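Long-range contacts in EF0056 (Enterococcus faecalis, PDB 6ORI), which is of unknown function but is an enterococcal surface protein with immunoglobulin-like folds, probably linked to biofilm formation: residues Gly24-Tyr29 with His174-Lys179; Asp202-Asn207 with Lys387-Thr392; His244-Glu249 with Ser379-Thr384. All coordinates share one frame; numbering follows the deposited sequence. Where two conformers were deposited one is given.

Contact 1: residues Gly24-Tyr29 with His174-Lys179; sequences GYTKNY and HQDDDK
Asp176 OD2 takes a short hydrogen bond from the hydroxyl of Tyr29, 2.7 Å from OH. Ser173, just before the segment, brings its OG to the same oxygen. The carboxylate sits at the start of a type I' beta turn, Asp176 to Lys179, which closes the hairpin between strands 166-173 and 179-181 of what appears to be the N-terminal immunoglobulin-like domain. The Tyr29 proton enters the syn lone pair of OD2. The oxygen lies at the ring edge, in plane, although ring and carboxylate planes are turned 44° apart. Tyr29 OH also accepts a longer bond from Gln175 NE2, at 3.2 Å and 152° at the hydrogen. The Tyr29 oxygen lies in the Gln175 amide plane. The phenol therefore receives one proton and gives one, which fixes the direction of its own O-H. Lys27 CG lies over one face of the Tyr29 ring, toward the rim, and the rings of Tyr29 and Trp68 meet edge-to-face.

Thr26 CG2 touches the turn, 3.6 Å from Asp176 OD2 and 3.5 Å from Lys179 O. Thr26 OG1 sits between the backbone N and the carbonyl carbon, chi1 70°, and donates to Lys27 O; this leaves CG2 to meet the turn. The aliphatic part of Lys179 lies along the backbone of Gly24 and Tyr25, with CD 3.5 Å from Tyr25 O. Gly24 and Thr26 are backbone hydrogen-bonded with Ile180. One water completes the link: it accepts from Lys27 N at 2.9 Å and donates to Asp176 OD1 at 2.8 Å.

Contact 2: residues Asp202-Asn207 with Lys387-Thr392; sequences DVSENN and KLIQNT
Ser204 and Leu388 hold the tight part of this contact. Ser204 N donates to Leu388 O at 2.8 Å, and Leu388 N donates to Asp202 O, also at 2.8 Å. Both bonds use the backbone of Leu388, one on each side of Val203. This is the hydrogen-bond pattern of a single parallel bridge between Val203 and Leu388. Ser204 CB rests against Lys387 CB at 3.7 Å.

Ser204 OG, with chi1 -179°, is carried away from its own N and accepts from Asn206 N at 3.0 Å, forming an ST turn. The same hydroxyl is hydrogen-bonded to Asp383. The Ile389 methyl CD1 packs against this turn, 3.9 Å from Asn206 O. Trp263 and Phe211 also touch Ile389. Water 2 fills the junction: it donates to Ser204 O and Asn206 O and accepts from Gln390 N.

The other end is looser. Asp202 is exposed, and its side chain runs beside that of Lys387, both pointing the same way. Lys387 NZ reaches Asp202 OD2 at 2.9 Å on the anti lone pair, making a salt bridge. The bend at the end of the lysine, chi4 -60°, turns NZ onto that oxygen. Farther along, Val203 CG1 only brushes Gln390 OE1 at 3.8 Å, while Gln390 NE2 bonds to Ser208 O.

Thr392 N and OG1 both donate to Ile389 O, closing a type II beta turn before strand 394-398. The whole is an isolated parallel beta bridge between two loops, joining the run that leads into the probable second immunoglobulin-like domain to a loop between two of its strands.

Contact 3: residues His244-Glu249 with Ser379-Thr384; sequences HKLTKE and SWLSDT
Ser379 CB lies over one face of the His244 ring, 3.5 Å from the ring centroid and 18° off the normal, a CH-pi contact. Leu246 CG lies over the opposite face at greater height. Both are offset toward the rim. Leu381 N approaches the edge, near the ring plane. The closest atom pair on the serine side is His244 CG with Ser379 CB, at 3.4 Å.

Both nitrogens of the ring have partners. NE2 donates to Thr392 O, a carbonyl in the loop before strand 394-398. His244 ND1 is hydrogen-bonded to water 4 at 2.9 Å, and that water makes a weak bond of 3.4 Å to Trp380 O. The histidine is buried, so these bonds give its polar atoms partners inside the protein and probably fix the ring rotation. With chi1 at 179°, CG swings away from the backbone N and the ring is carried across to the Ser379-Leu381 backbone. There His244 CE1 comes within 3.5 Å of Trp380 N.

Two residues on, the methyls of the leucines meet. Leu246 CD1 touches Leu381 CD1 at 3.5 Å, a close apolar contact where the two side chains cross at a slant. Leu246 also touches Phe211 and Ile340, and Ser379 touches Val216 and Tyr344. The Leu381 backbone N is held by Thr392 OG1.

No direct hydrogen bond joins the two segments. The axes of 244-248 and 379-382 approach to 7.8 Å, at 56°, and each strand is bonded to neighbours in its own sheet. Strand 239-248 belongs to the five-stranded sheet and strand 375-382 to the four-stranded one. Such side-chain packing between two antiparallel sheets is the core of a beta sandwich, as in immunoglobulin-like domains.

Overall arrangement
Contact 1 closes first along the chain and lies in the N-terminal half, at a surface hairpin. Contacts 2 and 3 belong to the C-terminal half, on the opposite side of the chain's centre. Contact 1 is 37 Å from contact 2 and 30 Å from contact 3, centre to centre. Contact 3 is nested inside the loop closed by contact 2, with centres 9 Å apart. The two touch, probably through hydrogen bonds, so the loops of contact 2 border the sandwich core. Strand 375-382 follows Asp374, which binds calcium together with Ser162, Gly372, Leu400 and Asp402. This site probably bridges the two halves of the chain.

Contact 1: residues Gly24-Tyr29 with His174-Lys179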
loop_
_atom_site.group_PDB
_atom_site.type_symbol
_atom_site.label_atom_id
_atom_site.label_comp_id
_atom_site.label_asym_id
_atom_site.label_seq_id
_atom_site.Cartn_x
_atom_site.Cartn_y
_atom_site.Cartn_z
ATOM N N GLY A 24 -0.465 -18.903 -4.440
ATOM C CA GLY A 24 0.817 -19.235 -3.856
ATOM C C GLY A 24 1.829 -18.210 -4.310
ATOM O O GLY A 24 1.466 -17.209 -4.926
ATOM N N TYR A 25 3.090 -18.472 -3.998
ATOM C CA TYR A 25 4.158 -17.505 -4.200
ATOM C C TYR A 25 5.240 -18.069 -5.080
ATOM O O TYR A 25 5.572 -19.252 -5.008
ATOM C CB TYR A 25 4.792 -17.097 -2.876
ATOM C CG TYR A 25 3.875 -16.322 -1.968
ATOM C CD1 TYR A 25 3.177 -15.215 -2.433
ATOM C CD2 TYR A 25 3.693 -16.705 -0.642
ATOM C CE1 TYR A 25 2.317 -14.512 -1.608
ATOM C CE2 TYR A 25 2.841 -16.003 0.195
ATOM C CZ TYR A 25 2.153 -14.910 -0.295
ATOM O OH TYR A 25 1.309 -14.208 0.540
ATOM N N THR A 26 5.790 -17.212 -5.933
ATOM C CA THR A 26 7.014 -17.542 -6.635
ATOM C C THR A 26 8.179 -17.468 -5.637
ATOM O O THR A 26 8.046 -16.924 -4.528
ATOM C CB THR A 26 7.304 -16.551 -7.802
ATOM O OG1 THR A 26 7.662 -15.272 -7.276
ATOM C CG2 THR A 26 6.122 -16.355 -8.726
ATOM N N LYS A 27 9.337 -17.963 -6.047
ATOM C CA LYS A 27 10.556 -17.644 -5.343
ATOM C C LYS A 27 10.698 -16.127 -5.304
ATOM O O LYS A 27 10.118 -15.405 -6.129
ATOM C CB LYS A 27 11.768 -18.282 -6.027
ATOM C CG LYS A 27 12.109 -17.687 -7.383
ATOM C CD LYS A 27 13.368 -18.324 -7.963
ATOM C CE LYS A 27 14.608 -17.892 -7.196
ATOM N NZ LYS A 27 15.673 -17.374 -8.107
ATOM N N ASN A 28 11.482 -15.635 -4.364
ATOM C CA ASN A 28 11.715 -14.212 -4.264
ATOM C C ASN A 28 12.592 -13.759 -5.408
ATOM O O ASN A 28 13.665 -14.312 -5.661
ATOM C CB ASN A 28 12.303 -13.878 -2.899
ATOM C CG ASN A 28 11.352 -14.262 -1.770
ATOM O OD1 ASN A 28 11.087 -15.442 -1.553
ATOM N ND2 ASN A 28 10.812 -13.275 -1.083
ATOM N N TYR A 29 12.083 -12.790 -6.150
ATOM C CA TYR A 29 12.757 -12.270 -7.332
ATOM C C TYR A 29 13.396 -10.912 -7.010
ATOM O O TYR A 29 13.586 -10.580 -5.859
ATOM C CB TYR A 29 11.772 -12.207 -8.518
ATOM C CG TYR A 29 11.480 -13.552 -9.153
ATOM C CD1 TYR A 29 12.500 -14.289 -9.755
ATOM C CD2 TYR A 29 10.199 -14.079 -9.179
ATOM C CE1 TYR A 29 12.225 -15.522 -10.386
ATOM C CE2 TYR A 29 9.928 -15.294 -9.792
ATOM C CZ TYR A 29 10.945 -16.021 -10.365
ATOM O OH TYR A 29 10.674 -17.234 -10.972
ATOM N N HIS A 174 4.253 -16.114 -15.241
ATOM C CA HIS A 174 3.643 -17.185 -16.032
ATOM C C HIS A 174 4.415 -18.519 -15.897
ATOM O O HIS A 174 3.790 -19.587 -15.849
ATOM C CB HIS A 174 3.502 -16.773 -17.507
ATOM C CG HIS A 174 2.556 -15.636 -17.751
ATOM N ND1 HIS A 174 1.330 -15.523 -17.137
ATOM C CD2 HIS A 174 2.660 -14.570 -18.578
ATOM C CE1 HIS A 174 0.725 -14.424 -17.558
ATOM N NE2 HIS A 174 1.511 -13.833 -18.440
ATOM N N GLN A 175 5.739 -18.451 -15.791
ATOM C CA GLN A 175 6.578 -19.654 -15.691
ATOM C C GLN A 175 6.393 -20.346 -14.341
ATOM O O GLN A 175 6.791 -21.500 -14.162
ATOM C CB GLN A 175 8.060 -19.304 -15.914
ATOM C CG GLN A 175 8.670 -18.399 -14.839
ATOM C CD GLN A 175 10.002 -17.789 -15.213
ATOM O OE1 GLN A 175 10.377 -17.750 -16.376
ATOM N NE2 GLN A 175 10.723 -17.285 -14.210
ATOM N N ASP A 176 5.824 -19.617 -13.386
ATOM C CA ASP A 176 5.527 -20.137 -12.053
ATOM C C ASP A 176 4.019 -20.346 -11.868
ATOM O O ASP A 176 3.472 -20.145 -10.781
ATOM C CB ASP A 176 6.046 -19.160 -10.993
ATOM C CG ASP A 176 7.553 -19.003 -11.033
ATOM O OD1 ASP A 176 8.242 -20.012 -10.771
ATOM O OD2 ASP A 176 8.061 -17.893 -11.312
ATOM N N ASP A 177 3.353 -20.720 -12.960
ATOM C CA ASP A 177 1.920 -21.016 -12.950
ATOM C C ASP A 177 1.075 -19.868 -12.395
ATOM O O ASP A 177 0.109 -20.075 -11.673
ATOM C CB ASP A 177 1.665 -22.320 -12.186
ATOM C CG ASP A 177 2.443 -23.488 -12.770
ATOM O OD1 ASP A 177 2.701 -23.471 -13.999
ATOM O OD2 ASP A 177 2.807 -24.412 -12.012
ATOM N N ASP A 178 1.460 -18.649 -12.762
ATOM C CA ASP A 178 0.750 -17.420 -12.374
ATOM C C ASP A 178 0.712 -17.167 -10.877
ATOM O O ASP A 178 -0.158 -16.456 -10.362
ATOM C CB ASP A 178 -0.657 -17.376 -12.973
ATOM C CG ASP A 178 -0.635 -17.128 -14.450
ATOM O OD1 ASP A 178 0.447 -16.802 -14.977
ATOM O OD2 ASP A 178 -1.707 -17.250 -15.090
ATOM N N LYS A 179 1.679 -17.739 -10.168
ATOM C CA LYS A 179 1.865 -17.432 -8.770
ATOM C C LYS A 179 2.343 -15.992 -8.627
ATOM O O LYS A 179 2.852 -15.371 -9.589
ATOM C CB LYS A 179 2.857 -18.402 -8.125
ATOM C CG LYS A 179 2.265 -19.794 -7.888
ATOM C CD LYS A 179 3.288 -20.704 -7.208
ATOM C CE LYS A 179 2.680 -22.017 -6.790
ATOM N NZ LYS A 179 2.509 -22.925 -7.966
HETATM O O HOH W 1 9.280 -19.875 -8.204
#

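Contact 2: residues Asp202-Asn207 with Lys387-Thr392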
loop_
_atom_site.group_PDB
_atom_site.type_symbol
_atom_site.label_atom_id
_atom_site.label_comp_id
_atom_site.label_asym_id
_atom_site.label_seq_id
_atom_site.Cartn_x
_atom_site.Cartn_y
_atom_site.Cartn_z
ATOM N N ASP A 202 -0.237 19.699 7.521
ATOM C CA ASP A 202 0.417 20.733 6.741
ATOM C C ASP A 202 1.643 20.147 6.061
ATOM O O ASP A 202 2.369 19.373 6.673
ATOM C CB ASP A 202 0.832 21.865 7.676
ATOM C CG ASP A 202 1.179 23.146 6.934
ATOM O OD1 ASP A 202 0.761 23.323 5.770
ATOM O OD2 ASP A 202 1.872 23.993 7.525
ATOM N N VAL A 203 1.885 20.491 4.803
ATOM C CA VAL A 203 2.978 19.910 4.031
ATOM C C VAL A 203 4.295 20.637 4.261
ATOM O O VAL A 203 4.378 21.857 4.181
ATOM C CB VAL A 203 2.667 19.854 2.512
ATOM C CG1 VAL A 203 3.852 19.296 1.692
ATOM C CG2 VAL A 203 1.425 19.009 2.302
ATOM N N SER A 204 5.326 19.859 4.562
ATOM C CA SER A 204 6.661 20.384 4.776
ATOM C C SER A 204 7.306 20.887 3.487
ATOM O O SER A 204 7.107 20.305 2.422
ATOM C CB SER A 204 7.539 19.267 5.370
ATOM O OG SER A 204 8.844 19.729 5.623
ATOM N N GLU A 205 8.138 21.917 3.607
ATOM C CA GLU A 205 9.000 22.355 2.502
ATOM C C GLU A 205 10.347 21.611 2.466
ATOM O O GLU A 205 11.178 21.824 1.601
ATOM C CB GLU A 205 9.232 23.865 2.611
ATOM C CG GLU A 205 7.939 24.634 2.448
ATOM C CD GLU A 205 8.104 26.116 2.627
ATOM O OE1 GLU A 205 7.280 26.740 3.345
ATOM O OE2 GLU A 205 9.044 26.672 2.025
ATOM N N ASN A 206 10.568 20.721 3.419
ATOM C CA ASN A 206 11.787 19.938 3.462
ATOM C C ASN A 206 11.729 18.706 2.571
ATOM O O ASN A 206 10.818 17.888 2.696
ATOM C CB ASN A 206 12.057 19.532 4.904
ATOM C CG ASN A 206 12.316 20.716 5.782
ATOM O OD1 ASN A 206 13.112 21.581 5.439
ATOM N ND2 ASN A 206 11.628 20.777 6.898
ATOM N N ASN A 207 12.689 18.585 1.660
ATOM C CA ASN A 207 12.840 17.380 0.848
ATOM C C ASN A 207 11.554 17.018 0.148
ATOM O O ASN A 207 11.172 15.832 0.093
ATOM C CB ASN A 207 13.314 16.239 1.738
ATOM C CG ASN A 207 14.536 16.631 2.565
ATOM O OD1 ASN A 207 14.425 16.894 3.761
ATOM N ND2 ASN A 207 15.689 16.734 1.924
ATOM N N LYS A 387 5.222 18.689 10.165
ATOM C CA LYS A 387 4.776 18.907 8.799
ATOM C C LYS A 387 5.092 17.667 7.961
ATOM O O LYS A 387 6.172 17.066 8.067
ATOM C CB LYS A 387 5.398 20.181 8.245
ATOM C CG LYS A 387 5.084 21.378 9.162
ATOM C CD LYS A 387 5.059 22.706 8.476
ATOM C CE LYS A 387 4.598 23.807 9.451
ATOM N NZ LYS A 387 3.229 23.568 10.011
ATOM N N LEU A 388 4.112 17.264 7.160
ATOM C CA LEU A 388 4.195 16.071 6.338
ATOM C C LEU A 388 5.293 16.142 5.304
ATOM O O LEU A 388 5.319 17.067 4.475
ATOM C CB LEU A 388 2.848 15.891 5.648
ATOM C CG LEU A 388 2.739 14.763 4.616
ATOM C CD1 LEU A 388 2.962 13.396 5.202
ATOM C CD2 LEU A 388 1.390 14.820 3.888
ATOM N N ILE A 389 6.186 15.163 5.289
ATOM C CA ILE A 389 7.126 15.066 4.181
ATOM C C ILE A 389 6.325 14.648 2.954
ATOM O O ILE A 389 5.638 13.639 2.959
ATOM C CB ILE A 389 8.254 14.064 4.466
ATOM C CG1 ILE A 389 8.988 14.434 5.753
ATOM C CG2 ILE A 389 9.225 13.984 3.283
ATOM C CD1 ILE A 389 9.533 15.866 5.803
ATOM N N GLN A 390 6.368 15.468 1.911
ATOM C CA GLN A 390 5.460 15.275 0.794
ATOM C C GLN A 390 5.550 13.888 0.162
ATOM O O GLN A 390 6.635 13.346 -0.035
ATOM C CB GLN A 390 5.722 16.353 -0.252
ATOM C CG GLN A 390 4.682 16.431 -1.352
ATOM C CD GLN A 390 4.681 17.759 -2.102
ATOM O OE1 GLN A 390 3.692 18.499 -2.065
ATOM N NE2 GLN A 390 5.772 18.075 -2.754
ATOM N N ASN A 391 4.376 13.306 -0.076
ATOM C CA ASN A 391 4.216 12.014 -0.736
ATOM C C ASN A 391 4.654 10.852 0.155
ATOM O O ASN A 391 4.953 9.781 -0.352
ATOM C CB ASN A 391 4.886 11.977 -2.119
ATOM C CG ASN A 391 4.105 12.752 -3.146
ATOM O OD1 ASN A 391 2.889 12.765 -3.117
ATOM N ND2 ASN A 391 4.804 13.411 -4.046
ATOM N N THR A 392 4.701 11.041 1.478
ATOM C CA THR A 392 4.994 9.937 2.398
ATOM C C THR A 392 3.775 9.457 3.151
ATOM O O THR A 392 3.876 8.501 3.896
ATOM C CB THR A 392 6.099 10.267 3.414
ATOM O OG1 THR A 392 5.658 11.223 4.400
ATOM C CG2 THR A 392 7.365 10.733 2.719
HETATM O O HOH W 2 8.061 17.752 1.999
HETATM O O HOH W 3 9.153 14.136 -0.850
#

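Contact 3: residues His244-Glu249 with Ser379-Thr384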
loop_
_atom_site.group_PDB
_atom_site.type_symbol
_atom_site.label_atom_id
_atom_site.label_comp_id
_atom_site.label_asym_id
_atom_site.label_seq_id
_atom_site.Cartn_x
_atom_site.Cartn_y
_atom_site.Cartn_z
ATOM N N HIS A 244 4.282 0.346 6.159
ATOM C CA HIS A 244 4.293 1.667 5.560
ATOM C C HIS A 244 5.424 1.687 4.553
ATOM O O HIS A 244 6.598 1.634 4.917
ATOM C CB HIS A 244 4.496 2.717 6.657
ATOM C CG HIS A 244 4.556 4.126 6.150
ATOM N ND1 HIS A 244 5.223 5.127 6.835
ATOM C CD2 HIS A 244 3.990 4.718 5.073
ATOM C CE1 HIS A 244 5.089 6.260 6.177
ATOM N NE2 HIS A 244 4.359 6.036 5.095
ATOM N N LYS A 245 5.069 1.725 3.272
ATOM C CA LYS A 245 6.063 1.647 2.218
ATOM C C LYS A 245 6.194 2.978 1.483
ATOM O O LYS A 245 5.193 3.587 1.099
ATOM C CB LYS A 245 5.721 0.514 1.246
ATOM C CG LYS A 245 6.813 0.247 0.218
ATOM C CD LYS A 245 6.523 -0.988 -0.639
ATOM C CE LYS A 245 7.708 -1.324 -1.537
ATOM N NZ LYS A 245 7.425 -2.543 -2.331
ATOM N N LEU A 246 7.432 3.424 1.328
ATOM C CA LEU A 246 7.764 4.688 0.688
ATOM C C LEU A 246 8.475 4.427 -0.619
ATOM O O LEU A 246 9.501 3.731 -0.653
ATOM C CB LEU A 246 8.648 5.543 1.602
ATOM C CG LEU A 246 8.018 5.854 2.954
ATOM C CD1 LEU A 246 9.012 6.598 3.799
ATOM C CD2 LEU A 246 6.781 6.669 2.800
ATOM N N THR A 247 7.897 4.944 -1.689
ATOM C CA THR A 247 8.443 4.858 -3.039
ATOM C C THR A 247 9.212 6.148 -3.283
ATOM O O THR A 247 8.626 7.240 -3.197
ATOM C CB THR A 247 7.269 4.755 -4.012
ATOM O OG1 THR A 247 6.500 3.571 -3.718
ATOM C CG2 THR A 247 7.722 4.781 -5.466
ATOM N N LYS A 248 10.491 6.040 -3.592
ATOM C CA LYS A 248 11.297 7.223 -3.816
ATOM C C LYS A 248 11.148 7.803 -5.213
ATOM O O LYS A 248 10.759 7.121 -6.153
ATOM C CB LYS A 248 12.767 6.894 -3.590
ATOM C CG LYS A 248 13.103 6.495 -2.165
ATOM C CD LYS A 248 14.622 6.242 -2.022
ATOM C CE LYS A 248 14.994 5.788 -0.638
ATOM N NZ LYS A 248 16.485 5.701 -0.508
ATOM N N GLU A 249 11.483 9.074 -5.333
ATOM C CA GLU A 249 11.585 9.740 -6.619
ATOM C C GLU A 249 12.951 9.456 -7.251
ATOM O O GLU A 249 13.041 9.110 -8.436
ATOM C CB GLU A 249 11.378 11.246 -6.410
ATOM C CG GLU A 249 11.390 12.074 -7.685
ATOM C CD GLU A 249 10.179 11.835 -8.553
ATOM O OE1 GLU A 249 9.166 11.285 -8.049
ATOM O OE2 GLU A 249 10.243 12.201 -9.745
ATOM N N SER A 379 -0.151 6.197 8.003
ATOM C CA SER A 379 1.246 6.350 8.379
ATOM C C SER A 379 1.864 7.429 7.517
ATOM O O SER A 379 1.491 7.593 6.357
ATOM C CB SER A 379 2.010 5.051 8.210
ATOM O OG SER A 379 1.429 4.023 8.977
ATOM N N TRP A 380 2.823 8.166 8.068
ATOM C CA TRP A 380 3.489 9.208 7.305
ATOM C C TRP A 380 4.777 9.589 7.994
ATOM O O TRP A 380 4.954 9.304 9.188
ATOM C CB TRP A 380 2.591 10.448 7.108
ATOM C CG TRP A 380 2.224 11.208 8.377
ATOM C CD1 TRP A 380 2.784 12.374 8.841
ATOM C CD2 TRP A 380 1.198 10.858 9.321
ATOM N NE1 TRP A 380 2.176 12.757 10.020
ATOM C CE2 TRP A 380 1.207 11.844 10.337
ATOM C CE3 TRP A 380 0.290 9.799 9.420
ATOM C CZ2 TRP A 380 0.336 11.798 11.420
ATOM C CZ3 TRP A 380 -0.557 9.753 10.499
ATOM C CH2 TRP A 380 -0.524 10.744 11.485
ATOM N N LEU A 381 5.679 10.241 7.269
ATOM C CA LEU A 381 6.837 10.874 7.897
ATOM C C LEU A 381 6.565 12.351 8.039
ATOM O O LEU A 381 5.913 12.951 7.170
ATOM C CB LEU A 381 8.101 10.648 7.059
ATOM C CG LEU A 381 8.479 9.190 6.778
ATOM C CD1 LEU A 381 9.822 9.133 6.088
ATOM C CD2 LEU A 381 8.504 8.329 8.014
ATOM N N SER A 382 7.080 12.947 9.108
ATOM C CA SER A 382 6.972 14.388 9.306
ATOM C C SER A 382 8.320 14.929 9.692
ATOM O O SER A 382 9.205 14.182 10.158
ATOM C CB SER A 382 5.930 14.738 10.355
ATOM O OG SER A 382 6.283 14.168 11.594
ATOM N N ASP A 383 8.504 16.217 9.472
ATOM C CA ASP A 383 9.684 16.893 9.998
ATOM C C ASP A 383 9.508 17.179 11.494
ATOM O O ASP A 383 8.503 16.814 12.117
ATOM C CB ASP A 383 10.033 18.135 9.155
ATOM C CG ASP A 383 9.012 19.255 9.242
ATOM O OD1 ASP A 383 8.216 19.320 10.184
ATOM O OD2 ASP A 383 9.025 20.091 8.305
ATOM N N THR A 384 10.484 17.857 12.067
ATOM C CA THR A 384 10.470 18.111 13.485
ATOM C C THR A 384 9.319 19.009 13.904
ATOM O O THR A 384 8.910 18.985 15.061
ATOM C CB THR A 384 11.828 18.670 13.865
ATOM O OG1 THR A 384 11.954 18.685 15.279
ATOM C CG2 THR A 384 12.088 20.052 13.263
HETATM O O HOH W 4 5.619 5.944 9.558
#